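Local structure of DNA repair protein PprA (Deinococcus deserti, 6MC8) at residues H89-I94 and I103-D108; R166-H171 and T183-E188; E193-A198 and V259-V264; A207-I212 and E223-S228. The protein binds DNA in the repair of radiation-induced damage and is linked to filament formation and genome segregation. The protein carries 2 engineered substitutions. All blocks are in the same frame, centred on the assembly; numbering follows the deposited sequence.

From the N terminus the chain first closes contact 1, a short hairpin loop between strands 89-95 and 100-107 in a three-stranded antiparallel sheet. Contact 2 follows in series and closes a second hairpin, strands 168-176 and 179-186, at one border of a four-stranded antiparallel sheet. Contact 3 pairs the next strand, 189-195, with the distant 261-267 in the same sheet, closing a much longer, mostly helical loop; contact 4, between helices 200-213 and 218-237, is nested inside it. None of the loops cross. Contacts 2 and 3 touch through W184, whose ring packs on E193 and V263, whereas contacts 1 and 4 lie on opposite sides of the chain's centre, about 39 Å apart between centres.

Contact 1 of 4, residues H89-I94 and I103-D108; sequences HSARLI and IALLVD
The R92 guanidinium has L106 CD2 over one face, 3.8 Å above its plane and displaced from the centre of the group. At the other end of this antiparallel beta hairpin, the H89 ring is approached obliquely by V107 CG2, 4.0 Å from H89 ND1, the two side chains running alongside each other; H77 stacks on the H89 ring, and H89 NE2 is bonded to L84 O. R92 reaches L106 with its chain extended from CG to NE, crossing the leucine at about a right angle. On the same side of the sheet S90 OG comes within 3.2 Å of L106 CB, and I94 CD1 touches A104 CB at 3.6 Å. The other side carries H89, A91, L93, I103, L105 and V107; there L93 CD2 meets I103 CG1 while A91 CB faces I103 CG2.

The backbones of S90 and R92 pair with L106 and A104 by two bonds each. The outer edge of strand 89-95 is covered by helix 62-80: T70 OG1 takes the amide of A91, and E66 OE2 that of L93. Beyond strand 100-107 the sheet goes on to 110-114, with L105 packing against I122 and Y126 of helix 119-127.

Two donors hold L106 O. S90 N stands above the carbonyl plane, 37° out of it, and a water donates a second bond of 2.8 Å to L106 O. That water also bonds H89 ND1 at 3.0 Å, tying the imidazole to the neighbouring strand.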
loop_
_atom_site.group_PDB
_atom_site.type_symbol
_atom_site.label_atom_id
_atom_site.label_comp_id
_atom_site.label_asym_id
_atom_site.label_seq_id
_atom_site.Cartn_x
_atom_site.Cartn_y
_atom_site.Cartn_z
ATOM N N HIS A 89 -9.292 -17.458 4.886
ATOM C CA HIS A 89 -10.034 -18.595 5.407
ATOM C C HIS A 89 -11.394 -18.682 4.734
ATOM O O HIS A 89 -12.058 -17.665 4.528
ATOM C CB HIS A 89 -10.225 -18.475 6.921
ATOM C CG HIS A 89 -8.946 -18.433 7.694
ATOM N ND1 HIS A 89 -8.173 -19.549 7.918
ATOM C CD2 HIS A 89 -8.311 -17.408 8.307
ATOM C CE1 HIS A 89 -7.115 -19.213 8.631
ATOM N NE2 HIS A 89 -7.174 -17.919 8.879
ATOM N N SER A 90 -11.811 -19.903 4.442
ATOM C CA SER A 90 -13.126 -20.173 3.814
ATOM C C SER A 90 -13.621 -21.571 4.134
ATOM O O SER A 90 -12.853 -22.392 4.543
ATOM C CB SER A 90 -13.143 -19.941 2.359
ATOM O OG SER A 90 -12.216 -20.746 1.731
ATOM N N ALA A 91 -14.913 -21.770 3.982
ATOM C CA ALA A 91 -15.494 -23.096 4.214
ATOM C C ALA A 91 -16.375 -23.460 3.029
ATOM O O ALA A 91 -16.842 -22.566 2.327
ATOM C CB ALA A 91 -16.267 -23.116 5.487
ATOM N N ARG A 92 -16.451 -24.753 2.760
ATOM C CA ARG A 92 -17.326 -25.274 1.721
ATOM C C ARG A 92 -18.008 -26.534 2.227
ATOM O O ARG A 92 -17.469 -27.258 3.066
ATOM C CB ARG A 92 -16.567 -25.571 0.418
ATOM C CG ARG A 92 -16.153 -24.327 -0.341
ATOM C CD ARG A 92 -15.345 -24.637 -1.576
ATOM N NE ARG A 92 -14.893 -23.410 -2.223
ATOM C CZ ARG A 92 -14.070 -23.372 -3.262
ATOM N NH1 ARG A 92 -13.597 -24.496 -3.777
ATOM N NH2 ARG A 92 -13.714 -22.207 -3.778
ATOM N N LEU A 93 -19.206 -26.780 1.711
ATOM C CA LEU A 93 -19.972 -27.949 2.107
ATOM C C LEU A 93 -19.519 -29.178 1.337
ATOM O O LEU A 93 -19.140 -29.095 0.167
ATOM C CB LEU A 93 -21.462 -27.721 1.871
ATOM C CG LEU A 93 -22.188 -26.716 2.754
ATOM C CD1 LEU A 93 -23.593 -26.515 2.236
ATOM C CD2 LEU A 93 -22.220 -27.213 4.181
ATOM N N ILE A 94 -19.582 -30.298 2.037
ATOM C CA ILE A 94 -19.299 -31.619 1.440
ATOM C C ILE A 94 -20.598 -32.400 1.560
ATOM O O ILE A 94 -21.061 -32.609 2.637
ATOM C CB ILE A 94 -18.086 -32.292 2.080
ATOM C CG1 ILE A 94 -16.849 -31.414 1.935
ATOM C CG2 ILE A 94 -17.860 -33.646 1.460
ATOM C CD1 ILE A 94 -15.688 -31.868 2.737
ATOM N N ILE A 103 -17.800 -30.684 6.384
ATOM C CA ILE A 103 -17.441 -29.309 5.976
ATOM C C ILE A 103 -15.933 -29.234 5.780
ATOM O O ILE A 103 -15.223 -29.499 6.693
ATOM C CB ILE A 103 -17.922 -28.287 7.016
ATOM C CG1 ILE A 103 -19.433 -28.088 6.980
ATOM C CG2 ILE A 103 -17.184 -26.985 6.832
ATOM C CD1 ILE A 103 -19.990 -27.461 8.213
ATOM N N ALA A 104 -15.502 -28.808 4.611
ATOM C CA ALA A 104 -14.088 -28.613 4.331
ATOM C C ALA A 104 -13.662 -27.220 4.768
ATOM O O ALA A 104 -14.349 -26.236 4.484
ATOM C CB ALA A 104 -13.795 -28.812 2.846
ATOM N N LEU A 105 -12.532 -27.143 5.459
ATOM C CA LEU A 105 -11.977 -25.881 5.925
ATOM C C LEU A 105 -10.820 -25.498 5.014
ATOM O O LEU A 105 -9.848 -26.247 4.894
ATOM C CB LEU A 105 -11.516 -25.997 7.376
ATOM C CG LEU A 105 -12.618 -26.290 8.390
ATOM C CD1 LEU A 105 -12.023 -26.531 9.757
ATOM C CD2 LEU A 105 -13.620 -25.153 8.436
ATOM N N LEU A 106 -10.926 -24.340 4.377
ATOM C CA LEU A 106 -9.992 -23.951 3.335
ATOM C C LEU A 106 -9.083 -22.823 3.802
ATOM O O LEU A 106 -9.492 -21.942 4.561
ATOM C CB LEU A 106 -10.724 -23.527 2.059
ATOM C CG LEU A 106 -11.250 -24.579 1.077
ATOM C CD1 LEU A 106 -12.481 -25.296 1.585
ATOM C CD2 LEU A 106 -11.543 -23.928 -0.254
ATOM N N VAL A 107 -7.835 -22.878 3.347
ATOM C CA VAL A 107 -6.849 -21.828 3.559
ATOM C C VAL A 107 -6.265 -21.473 2.203
ATOM O O VAL A 107 -5.649 -22.327 1.553
ATOM C CB VAL A 107 -5.732 -22.248 4.529
ATOM C CG1 VAL A 107 -4.653 -21.192 4.565
ATOM C CG2 VAL A 107 -6.286 -22.467 5.915
ATOM N N ASP A 108 -6.460 -20.215 1.787
ATOM C CA ASP A 108 -6.005 -19.671 0.501
ATOM C C ASP A 108 -6.529 -20.484 -0.681
ATOM O O ASP A 108 -5.838 -20.684 -1.679
ATOM C CB ASP A 108 -4.479 -19.549 0.445
ATOM C CG ASP A 108 -3.943 -18.454 1.342
ATOM O OD1 ASP A 108 -4.672 -17.477 1.596
ATOM O OD2 ASP A 108 -2.784 -18.559 1.778
HETATM O O HOH W 1 -9.576 -22.123 7.390
#

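Contact 2 of 4, residues R166-H171 and T183-E188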
loop_
_atom_site.group_PDB
_atom_site.type_symbol
_atom_site.label_atom_id
_atom_site.label_comp_id
_atom_site.label_asym_id
_atom_site.label_seq_id
_atom_site.Cartn_x
_atom_site.Cartn_y
_atom_site.Cartn_z
ATOM N N ARG A 166 -1.710 5.247 3.337
ATOM C CA ARG A 166 -2.342 4.079 2.740
ATOM C C ARG A 166 -2.102 2.899 3.674
ATOM O O ARG A 166 -2.129 3.092 4.892
ATOM C CB ARG A 166 -1.813 3.847 1.332
ATOM C CG ARG A 166 -2.205 4.969 0.389
ATOM C CD ARG A 166 -1.454 4.917 -0.914
ATOM N NE ARG A 166 -1.749 6.074 -1.751
ATOM C CZ ARG A 166 -2.587 6.068 -2.778
ATOM N NH1 ARG A 166 -3.187 4.948 -3.139
ATOM N NH2 ARG A 166 -2.793 7.176 -3.468
ATOM N N ASP A 167 -2.054 1.681 3.128
ATOM C CA ASP A 167 -1.780 0.478 3.910
ATOM C C ASP A 167 -0.563 0.631 4.817
ATOM O O ASP A 167 0.508 1.057 4.386
ATOM C CB ASP A 167 -1.547 -0.727 2.999
ATOM C CG ASP A 167 -2.743 -1.060 2.146
ATOM O OD1 ASP A 167 -3.848 -0.572 2.440
ATOM O OD2 ASP A 167 -2.582 -1.858 1.204
ATOM N N PHE A 168 -0.756 0.324 6.095
ATOM C CA PHE A 168 0.312 0.336 7.080
ATOM C C PHE A 168 0.024 -0.778 8.073
ATOM O O PHE A 168 -1.075 -1.327 8.093
ATOM C CB PHE A 168 0.430 1.698 7.792
ATOM C CG PHE A 168 -0.690 1.992 8.756
ATOM C CD1 PHE A 168 -1.891 2.507 8.307
ATOM C CD2 PHE A 168 -0.524 1.796 10.121
ATOM C CE1 PHE A 168 -2.915 2.779 9.196
ATOM C CE2 PHE A 168 -1.545 2.063 11.002
ATOM C CZ PHE A 168 -2.738 2.559 10.540
ATOM N N GLU A 169 1.016 -1.130 8.874
ATOM C CA GLU A 169 0.748 -2.171 9.886
ATOM C C GLU A 169 1.690 -1.921 11.045
ATOM O O GLU A 169 2.829 -1.678 10.816
ATOM C CB GLU A 169 1.061 -3.567 9.365
ATOM C CG GLU A 169 0.875 -4.634 10.398
ATOM C CD GLU A 169 1.131 -6.018 9.884
ATOM O OE1 GLU A 169 1.425 -6.155 8.681
ATOM O OE2 GLU A 169 1.037 -6.970 10.684
ATOM N N THR A 170 1.180 -1.924 12.250
ATOM C CA THR A 170 2.067 -1.766 13.421
ATOM C C THR A 170 2.456 -3.128 13.979
ATOM O O THR A 170 1.794 -4.121 13.725
ATOM C CB THR A 170 1.513 -0.865 14.520
ATOM O OG1 THR A 170 0.451 -1.523 15.173
ATOM C CG2 THR A 170 0.984 0.445 14.018
ATOM N N HIS A 171 3.572 -3.126 14.689
ATOM C CA HIS A 171 4.091 -4.260 15.475
ATOM C C HIS A 171 3.320 -4.287 16.790
ATOM O O HIS A 171 2.643 -3.356 17.131
ATOM C CB HIS A 171 5.580 -4.086 15.805
ATOM C CG HIS A 171 6.589 -4.532 14.799
ATOM N ND1 HIS A 171 6.776 -5.824 14.464
ATOM C CD2 HIS A 171 7.533 -3.859 14.132
ATOM C CE1 HIS A 171 7.738 -5.911 13.595
ATOM N NE2 HIS A 171 8.205 -4.745 13.379
ATOM N N THR A 183 -2.350 -2.230 15.055
ATOM C CA THR A 183 -3.268 -1.524 14.174
ATOM C C THR A 183 -2.762 -1.626 12.743
ATOM O O THR A 183 -1.565 -1.471 12.495
ATOM C CB THR A 183 -3.395 -0.050 14.610
ATOM O OG1 THR A 183 -4.004 0.014 15.906
ATOM C CG2 THR A 183 -4.204 0.778 13.618
ATOM N N TRP A 184 -3.664 -1.911 11.804
ATOM C CA TRP A 184 -3.260 -1.981 10.411
ATOM C C TRP A 184 -4.391 -1.520 9.504
ATOM O O TRP A 184 -5.569 -1.602 9.856
ATOM C CB TRP A 184 -2.803 -3.397 10.040
ATOM C CG TRP A 184 -3.867 -4.448 9.951
ATOM C CD1 TRP A 184 -4.425 -4.944 8.815
ATOM C CD2 TRP A 184 -4.515 -5.113 11.039
ATOM N NE1 TRP A 184 -5.358 -5.896 9.122
ATOM C CE2 TRP A 184 -5.438 -6.016 10.482
ATOM C CE3 TRP A 184 -4.405 -5.033 12.430
ATOM C CZ2 TRP A 184 -6.237 -6.843 11.265
ATOM C CZ3 TRP A 184 -5.202 -5.851 13.202
ATOM C CH2 TRP A 184 -6.110 -6.738 12.618
ATOM N N ARG A 185 -4.007 -1.011 8.337
ATOM C CA ARG A 185 -4.927 -0.673 7.261
ATOM C C ARG A 185 -4.627 -1.548 6.053
ATOM O O ARG A 185 -3.464 -1.725 5.686
ATOM C CB ARG A 185 -4.831 0.811 6.876
ATOM C CG ARG A 185 -5.689 1.188 5.670
ATOM C CD ARG A 185 -5.675 2.661 5.329
ATOM N NE ARG A 185 -6.441 3.445 6.283
ATOM C CZ ARG A 185 -5.922 4.368 7.074
ATOM N NH1 ARG A 185 -4.630 4.634 7.017
ATOM N NH2 ARG A 185 -6.697 5.030 7.916
ATOM N N GLN A 186 -5.672 -2.112 5.454
ATOM C CA GLN A 186 -5.560 -2.817 4.185
ATOM C C GLN A 186 -6.639 -2.278 3.259
ATOM O O GLN A 186 -7.817 -2.614 3.411
ATOM C CB GLN A 186 -5.691 -4.326 4.360
ATOM C CG GLN A 186 -5.390 -5.092 3.095
ATOM C CD GLN A 186 -5.483 -6.580 3.285
ATOM O OE1 GLN A 186 -5.858 -7.057 4.352
ATOM N NE2 GLN A 186 -5.128 -7.330 2.254
ATOM N N GLY A 187 -6.238 -1.444 2.306
ATOM C CA GLY A 187 -7.179 -0.818 1.403
ATOM C C GLY A 187 -7.977 0.278 2.070
ATOM O O GLY A 187 -7.419 1.294 2.489
ATOM N N GLU A 188 -9.286 0.087 2.173
ATOM C CA GLU A 188 -10.160 1.043 2.833
ATOM C C GLU A 188 -10.470 0.655 4.268
ATOM O O GLU A 188 -11.161 1.402 4.963
ATOM C CB GLU A 188 -11.465 1.191 2.048
ATOM C CG GLU A 188 -11.288 1.738 0.644
ATOM C CD GLU A 188 -10.791 3.165 0.628
ATOM O OE1 GLU A 188 -11.160 3.937 1.537
ATOM O OE2 GLU A 188 -10.022 3.512 -0.291
HETATM O O HOH W 2 -5.025 2.443 1.950
#
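The beta hairpin of strands 168-176 and 179-186, at the border of the four-stranded antiparallel sheet, lays F168 across R185 and T183. With CG in the crowded position between backbone N and carbonyl carbon (chi1 72°), the ring turns back over the partner strand, so that R185 N lies above one face, away from the ring centre. F168 CE1 comes 3.3 Å from R185 NH1, but the guanidinium is tilted 59° to the ring and approaches it obliquely. That guanidinium is spoken for: L161 O bonds NH1, while I162 O and G271 O bond NH2. Further along, F168 CZ rests on T183 CG2 at 3.8 Å. E169 and W184 point to the opposite side of the sheet and meet through E169 CG and W184 CB; the carboxylate reaches on to the amides of I142 and L143, and R166 of the second subunit packs beside E169.

At the open end D167 OD1 accepts G187 N on its syn side; the modelled 2.5 Å is shorter than expected and its exact length doubtful. G187 has a positive phi. A water donates to both D167 OD1 and G187 O. With an alanine in place of D167, the G187 amide would probably be left without its carboxylate acceptor and the backbone leaving the strand would be freer to shift.

T170 and T183 finish the pairing. T170 N gives its hydrogen to T183 O at 2.8 Å, and T183 N points almost straight, at 167°, to the hydroxyl T170 OG1, 2.9 Å away.

Contact 3 of 4, residues E193-A198 and V259-V264; sequences EVHRPA and VSSAVV
S261 OG is gripped from two directions. H195 ND1 donates to it at 2.7 Å with an N-H...O angle of 160°, and the hydroxyl lies only 9° out of the imidazole plane. S261 OG in turn donates a hydrogen bond to E193 OE2 at 3.0 Å, meeting the anti lone pair of that oxygen. Both E193 and H195 put CG opposite their backbone N (chi1 near 180°), which sends carboxylate and ring to the same side of the strand, one on each flank of the serine. All three residues are buried. The carboxylate has a second mate, a salt bridge from E193 OE1 to R182, and the H195 ring meets that of W172 at a slant.

The backbones pair less evenly: V194 N bonds A262 O at 3.1 Å, but the return bond from A262 N to V194 O is weak. Past the strand end, R196 N donates to S260 O at 2.9 Å, while A198 CB packs on V259 O. S260 brings OG to 3.3 Å from H195 CE1 and bonds that hydroxyl to W80 O; R196 turns away to D289 and Q292 of helix 274-304.

The arrangement is a long-range antiparallel strand pairing: 189-195 and 261-267 lie next to each other in the four-stranded sheet, and the largely helical excursion of the chain begins and ends at this seam.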
loop_
_atom_site.group_PDB
_atom_site.type_symbol
_atom_site.label_atom_id
_atom_site.label_comp_id
_atom_site.label_asym_id
_atom_site.label_seq_id
_atom_site.Cartn_x
_atom_site.Cartn_y
_atom_site.Cartn_z
ATOM N N GLU A 193 -6.302 -5.050 16.496
ATOM C CA GLU A 193 -6.369 -6.308 17.220
ATOM C C GLU A 193 -5.950 -6.059 18.658
ATOM O O GLU A 193 -4.992 -5.327 18.904
ATOM C CB GLU A 193 -5.464 -7.363 16.579
ATOM C CG GLU A 193 -5.512 -8.723 17.247
ATOM C CD GLU A 193 -4.592 -9.724 16.599
ATOM O OE1 GLU A 193 -3.883 -9.353 15.648
ATOM O OE2 GLU A 193 -4.576 -10.885 17.039
ATOM N N VAL A 194 -6.679 -6.647 19.596
ATOM C CA VAL A 194 -6.337 -6.630 21.012
ATOM C C VAL A 194 -6.191 -8.074 21.465
ATOM O O VAL A 194 -7.124 -8.868 21.325
ATOM C CB VAL A 194 -7.402 -5.880 21.830
ATOM C CG1 VAL A 194 -7.217 -6.119 23.292
ATOM C CG2 VAL A 194 -7.316 -4.400 21.553
ATOM N N HIS A 195 -5.024 -8.411 22.004
ATOM C CA HIS A 195 -4.633 -9.795 22.238
ATOM C C HIS A 195 -4.192 -10.010 23.677
ATOM O O HIS A 195 -3.281 -9.334 24.157
ATOM C CB HIS A 195 -3.502 -10.186 21.297
ATOM C CG HIS A 195 -3.005 -11.581 21.486
ATOM N ND1 HIS A 195 -3.687 -12.684 21.025
ATOM C CD2 HIS A 195 -1.886 -12.052 22.081
ATOM C CE1 HIS A 195 -3.009 -13.775 21.328
ATOM N NE2 HIS A 195 -1.914 -13.419 21.972
ATOM N N ARG A 196 -4.822 -10.965 24.348
ATOM C CA ARG A 196 -4.340 -11.483 25.627
ATOM C C ARG A 196 -4.146 -12.981 25.453
ATOM O O ARG A 196 -5.108 -13.677 25.073
ATOM C CB ARG A 196 -5.299 -11.190 26.775
ATOM C CG ARG A 196 -4.720 -11.576 28.123
ATOM C CD ARG A 196 -5.696 -11.405 29.262
ATOM N NE ARG A 196 -6.067 -10.019 29.490
ATOM C CZ ARG A 196 -7.284 -9.539 29.287
ATOM N NH1 ARG A 196 -8.241 -10.337 28.847
ATOM N NH2 ARG A 196 -7.544 -8.266 29.523
ATOM N N PRO A 197 -2.947 -13.508 25.708
ATOM C CA PRO A 197 -2.651 -14.907 25.366
ATOM C C PRO A 197 -3.433 -15.907 26.204
ATOM O O PRO A 197 -3.527 -15.789 27.427
ATOM C CB PRO A 197 -1.147 -15.016 25.630
ATOM C CG PRO A 197 -0.653 -13.633 25.537
ATOM C CD PRO A 197 -1.733 -12.778 26.090
ATOM N N ALA A 198 -3.997 -16.901 25.524
ATOM C CA ALA A 198 -4.780 -17.939 26.170
ATOM C C ALA A 198 -4.679 -19.218 25.357
ATOM O O ALA A 198 -4.899 -19.212 24.145
ATOM C CB ALA A 198 -6.245 -17.527 26.322
ATOM N N VAL A 259 -10.276 -18.407 23.182
ATOM C CA VAL A 259 -10.317 -17.012 22.757
ATOM C C VAL A 259 -9.093 -16.291 23.296
ATOM O O VAL A 259 -8.849 -16.280 24.505
ATOM C CB VAL A 259 -11.608 -16.326 23.231
ATOM C CG1 VAL A 259 -11.542 -14.833 22.981
ATOM C CG2 VAL A 259 -12.787 -16.894 22.511
ATOM N N SER A 260 -8.325 -15.680 22.397
ATOM C CA SER A 260 -7.180 -14.878 22.789
ATOM C C SER A 260 -7.150 -13.490 22.167
ATOM O O SER A 260 -6.373 -12.651 22.627
ATOM C CB SER A 260 -5.868 -15.601 22.447
ATOM O OG SER A 260 -5.682 -15.699 21.052
ATOM N N SER A 261 -7.967 -13.212 21.156
ATOM C CA SER A 261 -7.939 -11.912 20.510
ATOM C C SER A 261 -9.356 -11.411 20.266
ATOM O O SER A 261 -10.340 -12.107 20.513
ATOM C CB SER A 261 -7.161 -11.947 19.190
ATOM O OG SER A 261 -5.789 -12.193 19.409
ATOM N N ALA A 262 -9.434 -10.170 19.798
ATOM C CA ALA A 262 -10.661 -9.548 19.333
ATOM C C ALA A 262 -10.288 -8.457 18.345
ATOM O O ALA A 262 -9.414 -7.634 18.625
ATOM C CB ALA A 262 -11.483 -8.969 20.487
ATOM N N VAL A 263 -10.941 -8.458 17.187
ATOM C CA VAL A 263 -10.602 -7.561 16.090
ATOM C C VAL A 263 -11.805 -6.682 15.775
ATOM O O VAL A 263 -12.924 -7.180 15.615
ATOM C CB VAL A 263 -10.155 -8.351 14.842
ATOM C CG1 VAL A 263 -9.813 -7.415 13.700
ATOM C CG2 VAL A 263 -8.976 -9.247 15.165
ATOM N N VAL A 264 -11.575 -5.373 15.691
ATOM C CA VAL A 264 -12.581 -4.413 15.252
ATOM C C VAL A 264 -12.101 -3.785 13.952
ATOM O O VAL A 264 -10.952 -3.341 13.859
ATOM C CB VAL A 264 -12.851 -3.341 16.324
ATOM C CG1 VAL A 264 -13.826 -2.301 15.815
ATOM C CG2 VAL A 264 -13.402 -3.977 17.569
#

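Contact 4 of 4, residues A207-I212 and E223-S228; sequences AAWKVI and ELMERS. Engineered in segment 207-212: K210 (natural residue Asp).
L224 comes first, its CB 4.4 Å from I212 CG2 on the facing helix. One residue on, M225 makes the broader contact: its CG lies 4.1 Å from the same I212 CG2, and the two side chains run antiparallel past one another. The methionine chain is extended beyond CG (chi2 175°, chi3 -176°), which carries CE out to W209 CZ3 at 4.4 Å; the methyl approaches the indole obliquely. One turn after L224, S228 brings OG to 4.1 Å from I212 CD1. Both branches of the isoleucine are thus used, CG2 against L224 and M225, CD1 against the serine.

The S228 hydroxyl also bonds within its own helix, donating to L224 O at 2.8 Å. That carbonyl takes S228 N as well, the two donors coming from opposite faces of its plane. An alanine in place of S228 would be likely to leave L224 O with one donor fewer and open a small gap beside I212 CD1.

M233, on the same helix 218-237, continues the apolar contact by touching W209, I212 and S228. The other flank of 207-212 packs on helix 274-304, where A207 and V211 meet A300. Axes 11.2 Å apart at 156° and mostly apolar contacts, with no polar bond between the segments, make this a loosely packed helical hairpin, two consecutive antiparallel helices joined by a short loop.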
loop_
_atom_site.group_PDB
_atom_site.type_symbol
_atom_site.label_atom_id
_atom_site.label_comp_id
_atom_site.label_asym_id
_atom_site.label_seq_id
_atom_site.Cartn_x
_atom_site.Cartn_y
_atom_site.Cartn_z
ATOM N N ALA A 207 -11.127 -21.974 34.625
ATOM C CA ALA A 207 -12.445 -22.513 34.929
ATOM C C ALA A 207 -12.380 -23.529 36.058
ATOM O O ALA A 207 -13.329 -23.662 36.836
ATOM C CB ALA A 207 -13.049 -23.150 33.684
ATOM N N ALA A 208 -11.274 -24.269 36.150
ATOM C CA ALA A 208 -11.114 -25.222 37.239
ATOM C C ALA A 208 -10.931 -24.510 38.572
ATOM O O ALA A 208 -11.416 -24.985 39.602
ATOM C CB ALA A 208 -9.936 -26.151 36.957
ATOM N N TRP A 209 -10.245 -23.364 38.568
ATOM C CA TRP A 209 -10.110 -22.562 39.780
ATOM C C TRP A 209 -11.449 -21.993 40.225
ATOM O O TRP A 209 -11.697 -21.849 41.425
ATOM C CB TRP A 209 -9.091 -21.442 39.561
ATOM C CG TRP A 209 -9.010 -20.432 40.685
ATOM C CD1 TRP A 209 -9.503 -19.164 40.669
ATOM C CD2 TRP A 209 -8.414 -20.612 41.979
ATOM N NE1 TRP A 209 -9.250 -18.539 41.864
ATOM C CE2 TRP A 209 -8.583 -19.408 42.686
ATOM C CE3 TRP A 209 -7.757 -21.671 42.607
ATOM C CZ2 TRP A 209 -8.113 -19.235 43.989
ATOM C CZ3 TRP A 209 -7.293 -21.499 43.897
ATOM C CH2 TRP A 209 -7.474 -20.292 44.574
ATOM N N LYS A 210 -12.332 -21.681 39.273
ATOM C CA LYS A 210 -13.629 -21.116 39.624
ATOM C C LYS A 210 -14.532 -22.158 40.275
ATOM O O LYS A 210 -15.290 -21.841 41.198
ATOM C CB LYS A 210 -14.290 -20.522 38.381
ATOM C CG LYS A 210 -15.605 -19.832 38.659
ATOM C CD LYS A 210 -16.227 -19.245 37.414
ATOM C CE LYS A 210 -17.524 -18.539 37.757
ATOM N NZ LYS A 210 -18.552 -19.509 38.217
ATOM N N VAL A 211 -14.454 -23.409 39.820
ATOM C CA VAL A 211 -15.284 -24.462 40.394
ATOM C C VAL A 211 -14.784 -24.836 41.786
ATOM O O VAL A 211 -15.574 -25.010 42.720
ATOM C CB VAL A 211 -15.322 -25.683 39.455
ATOM C CG1 VAL A 211 -16.108 -26.822 40.071
ATOM C CG2 VAL A 211 -15.929 -25.309 38.133
ATOM N N ILE A 212 -13.460 -24.922 41.947
ATOM C CA ILE A 212 -12.861 -25.355 43.210
ATOM C C ILE A 212 -13.059 -24.304 44.298
ATOM O O ILE A 212 -13.366 -24.635 45.449
ATOM C CB ILE A 212 -11.376 -25.704 42.989
ATOM C CG1 ILE A 212 -11.266 -26.974 42.153
ATOM C CG2 ILE A 212 -10.628 -25.886 44.294
ATOM C CD1 ILE A 212 -9.883 -27.255 41.661
ATOM N N GLU A 223 -8.497 -30.774 49.685
ATOM C CA GLU A 223 -7.838 -31.901 49.044
ATOM C C GLU A 223 -7.722 -31.694 47.540
ATOM O O GLU A 223 -6.804 -32.232 46.913
ATOM C CB GLU A 223 -8.578 -33.195 49.396
ATOM C CG GLU A 223 -7.908 -34.476 48.922
ATOM C CD GLU A 223 -8.528 -35.714 49.518
ATOM O OE1 GLU A 223 -9.424 -35.575 50.375
ATOM O OE2 GLU A 223 -8.126 -36.826 49.125
ATOM N N LEU A 224 -8.601 -30.883 46.950
ATOM C CA LEU A 224 -8.469 -30.577 45.528
ATOM C C LEU A 224 -7.390 -29.532 45.281
ATOM O O LEU A 224 -6.702 -29.578 44.255
ATOM C CB LEU A 224 -9.808 -30.122 44.954
ATOM C CG LEU A 224 -10.841 -31.240 44.855
ATOM C CD1 LEU A 224 -12.158 -30.711 44.372
ATOM C CD2 LEU A 224 -10.337 -32.323 43.929
ATOM N N MET A 225 -7.228 -28.581 46.203
ATOM C CA MET A 225 -6.100 -27.658 46.123
ATOM C C MET A 225 -4.784 -28.386 46.351
ATOM O O MET A 225 -3.758 -28.024 45.765
ATOM C CB MET A 225 -6.269 -26.529 47.136
ATOM C CG MET A 225 -7.372 -25.548 46.805
ATOM S SD MET A 225 -7.607 -24.334 48.110
ATOM C CE MET A 225 -9.007 -23.425 47.479
ATOM N N GLU A 226 -4.842 -29.443 47.166
ATOM C CA GLU A 226 -3.653 -30.287 47.460
ATOM C C GLU A 226 -3.366 -31.162 46.234
ATOM O O GLU A 226 -2.178 -31.427 45.964
ATOM C CB GLU A 226 -3.900 -31.143 48.703
ATOM N N ARG A 227 -4.420 -31.588 45.527
ATOM C CA ARG A 227 -4.261 -32.409 44.334
ATOM C C ARG A 227 -3.873 -31.572 43.124
ATOM O O ARG A 227 -3.312 -32.105 42.162
ATOM C CB ARG A 227 -5.548 -33.180 44.049
ATOM C CG ARG A 227 -5.338 -34.616 43.630
ATOM C CD ARG A 227 -5.693 -35.567 44.755
ATOM N N SER A 228 -4.164 -30.268 43.154
ATOM C CA SER A 228 -3.777 -29.387 42.055
ATOM C C SER A 228 -2.269 -29.197 42.003
ATOM O O SER A 228 -1.708 -28.900 40.944
ATOM C CB SER A 228 -4.472 -28.036 42.192
ATOM O OG SER A 228 -5.869 -28.167 42.037
#